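Local coordinates for ThiJ/pfpI family protein (Bacillus anthracis, PDB 3EFE), which is of unknown function but belongs to the DJ-1/PfpI family, whose members include chaperones, proteases and enzymes that act on reactive aldehydes, at residues Ala26-Gly31 / Ile180-Leu185; Glu51-Met56 / Ile61-Ser66; Tyr136-Met139 / Asn143-Gly146. All blocks are in the same frame, centred on the assembly; numbering follows the deposited sequence.

How the contacts relate
Contact 1 is wholly buried: it seats the end of helix 18-30 against the linker between helices 169-179 and 185-197, with hydrocarbon packing. Contact 2 is only partly buried and is the one of the three with backbone hydrogen bonds between its segments, as befits a small hairpin; its Thr55 also packs on helix 18-30. Across the dimer, Asn29 and Ser30 of contact 1 meet Met56 of the second subunit, a contact 2 residue. Contact 3 lies across the chain's centre from contact 1 and is met by no other chain; there a tyrosine ring folds back on helix 134-140. Its touching residues Thr137 and Tyr144 are buried and share a CH-pi contact, with a partly exposed lysine at the ring edge.

Contact 1: residues Ala26-Gly31 / Ile180-Leu185; sequences AELNSG and IDVFTL
Leu28, in the last turn of helix 18-30, and Ile180, in the linker that follows helix 169-179, meet methyl to methyl: Leu28 CD2 lies 3.6 Å from Ile180 CD1. The isoleucine reaches across because its CG1 stands between the backbone N and the carbonyl carbon (chi1 72°) and chi2 of 164° then extends CD1 toward the helix. The same Leu28 CD2 also touches Val182 CG1, more distantly at 4.4 Å, and Leu177 of helix 169-179 adds to the packing round both Leu28 and Val182. One residue earlier on the helix, Glu27 runs past Phe183. Its CB is 4.2 Å from Phe183 CZ, approaching the ring obliquely. The chain then bends at CG, which stays 4.4 Å from Phe183 CZ, and the carboxylate carbon CD is 4.5 Å from that same CZ. OE1 comes back to 4.2 Å from Phe183 CZ, while OE2 forms a salt bridge with Arg32 and a weak hydrogen bond with Trp191. CB, CG, CD and OE1 thus curve round the CZ corner, while OE2 turns off to Arg32. The helix itself ends tidily: Ser30 OG donates to Ala26 O at 2.7 Å, in the carbonyl plane, and this oxygen also receives Ser30 N. On the other side Asp181 has positive phi and closes helix 169-179 with a Schellman motif, and Thr184 is the N-cap of helix 185-197. Aliphatic and aromatic carbons supply the touching surfaces, apart from one buried carboxylate; that charge is paired with Arg32, which probably keeps Glu27 ionised, so the contact joins a helix end to an interhelical linker by shape and apolar burial, and the carboxylate finds Arg32 outside the two segments.

Contact 2: residues Glu51-Met56 / Ile61-Ser66; sequences EMITTM and IKPDIS
Ile53 places CG1 between its backbone N and carbonyl carbon (chi1 73°), and a second bend at chi2 swings CD1 to 4.0 Å from Ile61 CB. Ile61 differs: its CG1 is anti to the carbonyl carbon and its chain extended (chi2 167°), which carries CD1 to Thr55 CG2, a tight 3.4 Å contact of two methyls. The backbones of Ile53 and Ile61 form a hydrogen-bonded antiparallel pair, Ile53 N to Ile61 O at 3.1 Å and Ile61 N to Ile53 O at 2.8 Å. Ile61 O also receives a CA-H contact from Met52 CA, 3.3 Å away. Beyond the pair, Met52 CG lies 3.7 Å from Lys62 CD, the two chains crossing at about a right angle, and Pro63 CD abuts Glu51 O at 3.2 Å. Thr55 OG1 is bonded to Asp18 and Leu59 N, which fixes its rotation and holds the methyl on Ile61. Across the dimer, Ile61 packs on Ile61 of the second subunit, and Met52 and Lys62 on Lys62 and Met52 of that subunit. Within the chain this small hairpin, strands 53-54 and 60-61, leads through Lys62, Pro63 and Asp64 into strand 65-66, which lies beside strand 43-47 at one margin of the central sheet, while Thr55 reaches Tyr21 on helix 18-30.

Contact 3: residues Tyr136-Met139 / Asn143-Gly146; sequences YTKM and NYKG
Thr137 CG2 sits over one face of the Tyr144 ring, 4.2 Å from its centroid and only 14° off the ring normal, a CH-pi contact between helix 134-140 and the loop that follows it. The methyl is offset slightly toward the rim, about equally far from CD2 and CE2. It is delivered there because CG2 lies opposite the backbone N across the CA-CB bond (chi1 -62° for OG1), which leaves OG1 pointing elsewhere: Thr137 OG1 lies among Ser131 OG, Asp116 OD1 and Asn133 O, which share its hydrogen bonding and probably fix the rotation of the side chain. The opposite face of the same ring is approached by Gly146 N, 3.5 Å above its plane, from the tyrosine's own loop. The ring is thereby sandwiched, the Tyr144 side chain also touches Ala119 of helix 113-119, and this is the tight, buried part. The Tyr144 side chain itself is swung toward the helix with CG anti to its N (chi1 169°). The looser part is at the ring edge. There Lys138 CG comes near the ring plane, 4.2 Å from Tyr144 CE2, and the rest of the lysine turns away, bent at chi3, to a salt bridge between NZ and Glu147. Lys138 is partly exposed, so its aliphatic root shields the aromatic edge while its charge is taken up by Glu147, the next residue of the same loop. Lys145 N is bonded to Asp125 and Gly146 O to His129, which tie down this part of the loop. The arrangement is that of a helix followed by a loop whose tyrosine folds back on it; here, in the alpha/beta fold of the DJ-1/PfpI family, it packs helix 134-140 against the loop leading to strand 155-158, the antiparallel strand at one margin of the central sheet.

Contact 1: residues Ala26-Gly31 / Ile180-Leu185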
loop_
_atom_site.group_PDB
_atom_site.type_symbol
_atom_site.label_atom_id
_atom_site.label_comp_id
_atom_site.label_asym_id
_atom_site.label_seq_id
_atom_site.Cartn_x
_atom_site.Cartn_y
_atom_site.Cartn_z
ATOM N N ALA D 26 1.777 4.058 -7.222
ATOM C CA ALA D 26 2.005 3.012 -8.193
ATOM C C ALA D 26 1.312 3.341 -9.495
ATOM O O ALA D 26 1.803 3.102 -10.598
ATOM C CB ALA D 26 1.518 1.677 -7.591
ATOM N N GLU D 27 0.132 3.887 -9.427
ATOM C CA GLU D 27 -0.614 4.184 -10.664
ATOM C C GLU D 27 -0.027 5.406 -11.406
ATOM O O GLU D 27 0.015 5.455 -12.635
ATOM C CB GLU D 27 -2.086 4.440 -10.327
ATOM C CG GLU D 27 -2.855 3.229 -9.883
ATOM C CD GLU D 27 -2.800 2.059 -10.857
ATOM O OE1 GLU D 27 -2.296 2.216 -11.989
ATOM O OE2 GLU D 27 -3.283 0.973 -10.491
ATOM N N LEU D 28 0.401 6.377 -10.621
ATOM C CA LEU D 28 1.037 7.592 -11.080
ATOM C C LEU D 28 2.398 7.312 -11.677
ATOM O O LEU D 28 2.642 7.555 -12.827
ATOM C CB LEU D 28 1.164 8.587 -9.908
ATOM C CG LEU D 28 -0.158 9.281 -9.576
ATOM C CD1 LEU D 28 0.043 10.107 -8.364
ATOM C CD2 LEU D 28 -0.653 10.107 -10.798
ATOM N N ASN D 29 3.260 6.719 -10.882
ATOM C CA ASN D 29 4.619 6.494 -11.349
ATOM C C ASN D 29 4.679 5.527 -12.575
ATOM O O ASN D 29 5.523 5.662 -13.444
ATOM C CB ASN D 29 5.500 6.083 -10.144
ATOM C CG ASN D 29 6.959 6.090 -10.444
ATOM O OD1 ASN D 29 7.613 5.036 -10.551
ATOM N ND2 ASN D 29 7.515 7.267 -10.509
ATOM N N SER D 30 3.796 4.539 -12.645
ATOM C CA SER D 30 3.774 3.679 -13.818
ATOM C C SER D 30 3.059 4.265 -15.060
ATOM O O SER D 30 3.414 3.899 -16.194
ATOM C CB SER D 30 3.111 2.330 -13.486
ATOM O OG SER D 30 1.754 2.483 -13.214
ATOM N N GLY D 31 2.013 5.062 -14.836
ATOM C CA GLY D 31 1.192 5.570 -15.860
ATOM C C GLY D 31 0.419 4.504 -16.578
ATOM O O GLY D 31 -0.186 4.782 -17.676
ATOM N N ILE D 180 -6.336 15.399 -10.782
ATOM C CA ILE D 180 -5.264 15.694 -11.757
ATOM C C ILE D 180 -5.506 15.244 -13.214
ATOM O O ILE D 180 -4.662 15.484 -14.116
ATOM C CB ILE D 180 -3.881 15.200 -11.245
ATOM C CG1 ILE D 180 -3.739 13.663 -11.275
ATOM C CG2 ILE D 180 -3.612 15.732 -9.783
ATOM C CD1 ILE D 180 -2.326 13.237 -11.148
ATOM N N ASP D 181 -6.643 14.582 -13.431
ATOM C CA ASP D 181 -7.195 14.295 -14.764
ATOM C C ASP D 181 -6.260 13.492 -15.692
ATOM O O ASP D 181 -5.956 13.871 -16.847
ATOM C CB ASP D 181 -7.648 15.583 -15.433
ATOM C CG ASP D 181 -8.676 15.327 -16.534
ATOM O OD1 ASP D 181 -9.568 14.484 -16.281
ATOM O OD2 ASP D 181 -8.592 15.958 -17.619
ATOM N N VAL D 182 -5.844 12.353 -15.156
ATOM C CA VAL D 182 -4.768 11.546 -15.656
ATOM C C VAL D 182 -5.325 10.219 -16.268
ATOM O O VAL D 182 -4.766 9.652 -17.164
ATOM C CB VAL D 182 -3.803 11.457 -14.499
ATOM C CG1 VAL D 182 -4.094 10.259 -13.568
ATOM C CG2 VAL D 182 -2.408 11.656 -14.943
ATOM N N PHE D 183 -6.497 9.806 -15.821
ATOM C CA PHE D 183 -7.244 8.685 -16.354
ATOM C C PHE D 183 -8.423 9.325 -17.041
ATOM O O PHE D 183 -8.754 10.445 -16.742
ATOM C CB PHE D 183 -7.836 7.769 -15.234
ATOM C CG PHE D 183 -6.851 6.840 -14.533
ATOM C CD1 PHE D 183 -5.512 7.121 -14.416
ATOM C CD2 PHE D 183 -7.328 5.691 -13.891
ATOM C CE1 PHE D 183 -4.676 6.250 -13.692
ATOM C CE2 PHE D 183 -6.510 4.846 -13.206
ATOM C CZ PHE D 183 -5.196 5.101 -13.105
ATOM N N THR D 184 -9.071 8.615 -17.966
ATOM C CA THR D 184 -10.411 9.038 -18.381
ATOM C C THR D 184 -11.400 8.537 -17.294
ATOM O O THR D 184 -11.005 7.757 -16.387
ATOM C CB THR D 184 -10.854 8.471 -19.742
ATOM O OG1 THR D 184 -11.352 7.163 -19.478
ATOM C CG2 THR D 184 -9.722 8.422 -20.787
ATOM N N LEU D 185 -12.659 8.968 -17.390
ATOM C CA LEU D 185 -13.625 8.856 -16.287
ATOM C C LEU D 185 -14.115 7.409 -16.220
ATOM O O LEU D 185 -14.302 6.877 -15.154
ATOM C CB LEU D 185 -14.759 9.946 -16.416
ATOM C CG LEU D 185 -15.265 10.746 -15.146
ATOM C CD1 LEU D 185 -16.710 10.315 -14.641
ATOM C CD2 LEU D 185 -14.301 10.694 -13.897
#

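Contact 2: residues Glu51-Met56 / Ile61-Ser66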
loop_
_atom_site.group_PDB
_atom_site.type_symbol
_atom_site.label_atom_id
_atom_site.label_comp_id
_atom_site.label_asym_id
_atom_site.label_seq_id
_atom_site.Cartn_x
_atom_site.Cartn_y
_atom_site.Cartn_z
ATOM N N GLU D 51 18.324 12.133 4.873
ATOM C CA GLU D 51 18.396 10.939 5.714
ATOM C C GLU D 51 17.339 9.928 5.260
ATOM O O GLU D 51 16.175 10.276 4.931
ATOM C CB GLU D 51 18.174 11.245 7.225
ATOM C CG GLU D 51 19.249 12.100 8.021
ATOM C CD GLU D 51 18.814 12.384 9.561
ATOM O OE1 GLU D 51 17.636 12.099 9.949
ATOM O OE2 GLU D 51 19.649 12.927 10.365
ATOM N N MET D 52 17.781 8.676 5.246
ATOM C CA MET D 52 16.919 7.528 5.100
ATOM C C MET D 52 15.906 7.490 6.202
ATOM O O MET D 52 16.198 7.841 7.389
ATOM C CB MET D 52 17.773 6.246 5.078
ATOM C CG MET D 52 18.573 6.177 3.742
ATOM S SD MET D 52 18.843 4.553 3.105
ATOM C CE MET D 52 17.151 4.208 2.724
ATOM N N ILE D 53 14.706 7.085 5.798
ATOM C CA ILE D 53 13.514 6.977 6.634
ATOM C C ILE D 53 13.127 5.520 6.598
ATOM O O ILE D 53 13.569 4.771 5.746
ATOM C CB ILE D 53 12.401 7.931 6.140
ATOM C CG1 ILE D 53 11.712 7.474 4.836
ATOM C CG2 ILE D 53 13.015 9.286 5.857
ATOM C CD1 ILE D 53 10.643 6.438 4.960
ATOM N N THR D 54 12.360 5.103 7.580
ATOM C CA THR D 54 11.875 3.734 7.737
ATOM C C THR D 54 10.307 3.823 7.820
ATOM O O THR D 54 9.744 4.564 8.652
ATOM C CB THR D 54 12.430 3.136 9.033
ATOM O OG1 THR D 54 13.862 3.173 9.006
ATOM C CG2 THR D 54 11.974 1.655 9.206
ATOM N N THR D 55 9.605 3.137 6.941
ATOM C CA THR D 55 8.134 3.209 6.978
ATOM C C THR D 55 7.631 2.517 8.217
ATOM O O THR D 55 8.390 1.859 8.843
ATOM C CB THR D 55 7.464 2.644 5.675
ATOM O OG1 THR D 55 7.676 1.248 5.594
ATOM C CG2 THR D 55 8.029 3.334 4.408
ATOM N N MET D 56 6.363 2.705 8.605
ATOM C CA MET D 56 5.703 1.824 9.591
ATOM C C MET D 56 5.852 0.357 9.300
ATOM O O MET D 56 5.922 -0.416 10.233
ATOM C CB MET D 56 4.192 2.170 9.742
ATOM C CG MET D 56 3.420 1.456 10.933
ATOM S SD MET D 56 1.699 1.875 10.860
ATOM C CE MET D 56 1.052 0.729 12.006
ATOM N N ILE D 61 13.907 3.758 3.140
ATOM C CA ILE D 61 13.808 4.458 1.891
ATOM C C ILE D 61 14.749 5.659 1.840
ATOM O O ILE D 61 14.854 6.411 2.787
ATOM C CB ILE D 61 12.307 4.915 1.670
ATOM C CG1 ILE D 61 11.424 3.661 1.526
ATOM C CG2 ILE D 61 12.171 5.935 0.505
ATOM C CD1 ILE D 61 9.887 3.948 1.625
ATOM N N LYS D 62 15.339 5.884 0.692
ATOM C CA LYS D 62 16.274 6.968 0.473
ATOM C C LYS D 62 15.513 8.056 -0.208
ATOM O O LYS D 62 15.058 7.854 -1.349
ATOM C CB LYS D 62 17.434 6.476 -0.423
ATOM C CG LYS D 62 18.592 7.471 -0.692
ATOM C CD LYS D 62 19.169 8.096 0.642
ATOM C CE LYS D 62 20.393 9.087 0.422
ATOM N NZ LYS D 62 21.140 8.792 -0.852
ATOM N N PRO D 63 15.306 9.201 0.483
ATOM C CA PRO D 63 14.612 10.303 -0.167
ATOM C C PRO D 63 15.386 10.768 -1.393
ATOM O O PRO D 63 16.632 10.791 -1.397
ATOM C CB PRO D 63 14.561 11.390 0.929
ATOM C CG PRO D 63 14.657 10.666 2.139
ATOM C CD PRO D 63 15.658 9.579 1.859
ATOM N N ASP D 64 14.632 11.064 -2.447
ATOM C CA ASP D 64 15.180 11.620 -3.680
ATOM C C ASP D 64 15.781 12.977 -3.451
ATOM O O ASP D 64 16.888 13.225 -3.911
ATOM C CB ASP D 64 14.102 11.744 -4.752
ATOM C CG ASP D 64 13.730 10.412 -5.327
ATOM O OD1 ASP D 64 14.599 9.546 -5.295
ATOM O OD2 ASP D 64 12.582 10.217 -5.778
ATOM N N ILE D 65 15.036 13.855 -2.812
ATOM C CA ILE D 65 15.472 15.169 -2.515
ATOM C C ILE D 65 15.018 15.572 -1.100
ATOM O O ILE D 65 14.228 14.872 -0.442
ATOM C CB ILE D 65 14.926 16.190 -3.575
ATOM C CG1 ILE D 65 13.406 16.488 -3.369
ATOM C CG2 ILE D 65 15.288 15.733 -5.017
ATOM C CD1 ILE D 65 12.725 17.278 -4.515
ATOM N N SER D 66 15.526 16.713 -0.646
ATOM C CA SER D 66 15.250 17.239 0.668
ATOM C C SER D 66 14.261 18.337 0.485
ATOM O O SER D 66 14.119 18.818 -0.589
ATOM C CB SER D 66 16.558 17.716 1.364
ATOM O OG SER D 66 16.860 19.088 1.109
#

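Contact 3: residues Tyr136-Met139 / Asn143-Gly146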
loop_
_atom_site.group_PDB
_atom_site.type_symbol
_atom_site.label_atom_id
_atom_site.label_comp_id
_atom_site.label_asym_id
_atom_site.label_seq_id
_atom_site.Cartn_x
_atom_site.Cartn_y
_atom_site.Cartn_z
ATOM N N TYR D 136 -11.746 13.462 17.530
ATOM C CA TYR D 136 -10.351 13.341 17.818
ATOM C C TYR D 136 -9.621 14.523 17.187
ATOM O O TYR D 136 -8.721 15.053 17.788
ATOM C CB TYR D 136 -9.839 11.975 17.341
ATOM C CG TYR D 136 -8.390 11.717 17.688
ATOM C CD1 TYR D 136 -7.989 11.497 19.009
ATOM C CD2 TYR D 136 -7.394 11.727 16.695
ATOM C CE1 TYR D 136 -6.621 11.281 19.333
ATOM C CE2 TYR D 136 -6.055 11.527 16.994
ATOM C CZ TYR D 136 -5.667 11.276 18.312
ATOM O OH TYR D 136 -4.322 11.101 18.590
ATOM N N THR D 137 -10.023 14.959 15.992
ATOM C CA THR D 137 -9.328 16.045 15.327
ATOM C C THR D 137 -9.505 17.307 16.180
ATOM O O THR D 137 -8.554 18.031 16.350
ATOM C CB THR D 137 -9.880 16.314 13.854
ATOM O OG1 THR D 137 -9.688 15.162 13.020
ATOM C CG2 THR D 137 -9.243 17.551 13.204
ATOM N N LYS D 138 -10.714 17.577 16.685
ATOM C CA LYS D 138 -10.906 18.741 17.522
ATOM C C LYS D 138 -10.044 18.660 18.794
ATOM O O LYS D 138 -9.339 19.604 19.084
ATOM C CB LYS D 138 -12.386 18.983 17.903
ATOM C CG LYS D 138 -13.302 18.849 16.741
ATOM C CD LYS D 138 -14.562 19.573 16.959
ATOM C CE LYS D 138 -15.584 18.708 17.657
ATOM N NZ LYS D 138 -16.585 19.487 18.385
ATOM N N MET D 139 -10.040 17.529 19.508
ATOM C CA MET D 139 -9.235 17.419 20.729
ATOM C C MET D 139 -7.811 17.704 20.423
ATOM O O MET D 139 -7.113 18.348 21.202
ATOM C CB MET D 139 -9.283 16.034 21.337
ATOM C CG MET D 139 -8.174 15.809 22.521
ATOM S SD MET D 139 -8.287 14.135 23.029
ATOM C CE MET D 139 -7.581 13.243 21.757
ATOM N N ASN D 143 -5.940 24.919 17.134
ATOM C CA ASN D 143 -6.163 26.010 16.182
ATOM C C ASN D 143 -7.036 25.632 14.953
ATOM O O ASN D 143 -6.999 26.323 13.927
ATOM C CB ASN D 143 -4.891 26.877 15.804
ATOM C CG ASN D 143 -3.529 26.195 16.062
ATOM O OD1 ASN D 143 -3.387 24.975 15.956
ATOM N ND2 ASN D 143 -2.493 27.013 16.318
ATOM N N TYR D 144 -7.842 24.567 15.109
ATOM C CA TYR D 144 -8.765 24.079 14.081
ATOM C C TYR D 144 -10.118 24.712 14.256
ATOM O O TYR D 144 -10.712 24.615 15.301
ATOM C CB TYR D 144 -8.864 22.546 14.133
ATOM C CG TYR D 144 -9.960 21.925 13.323
ATOM C CD1 TYR D 144 -9.963 21.978 11.944
ATOM C CD2 TYR D 144 -10.979 21.225 13.929
ATOM C CE1 TYR D 144 -11.011 21.396 11.209
ATOM C CE2 TYR D 144 -12.027 20.624 13.171
ATOM C CZ TYR D 144 -12.013 20.699 11.840
ATOM O OH TYR D 144 -13.037 20.074 11.132
ATOM N N LYS D 145 -10.619 25.365 13.226
ATOM C CA LYS D 145 -11.934 26.038 13.299
ATOM C C LYS D 145 -12.854 25.666 12.118
ATOM O O LYS D 145 -13.798 26.429 11.736
ATOM C CB LYS D 145 -11.730 27.567 13.367
ATOM C CG LYS D 145 -10.879 28.099 14.543
ATOM C CD LYS D 145 -10.391 29.544 14.259
ATOM C CE LYS D 145 -9.224 30.010 15.166
ATOM N NZ LYS D 145 -9.281 29.442 16.568
ATOM N N GLY D 146 -12.612 24.475 11.558
ATOM C CA GLY D 146 -13.247 24.057 10.310
ATOM C C GLY D 146 -14.356 23.085 10.514
ATOM O O GLY D 146 -14.778 22.489 9.590
#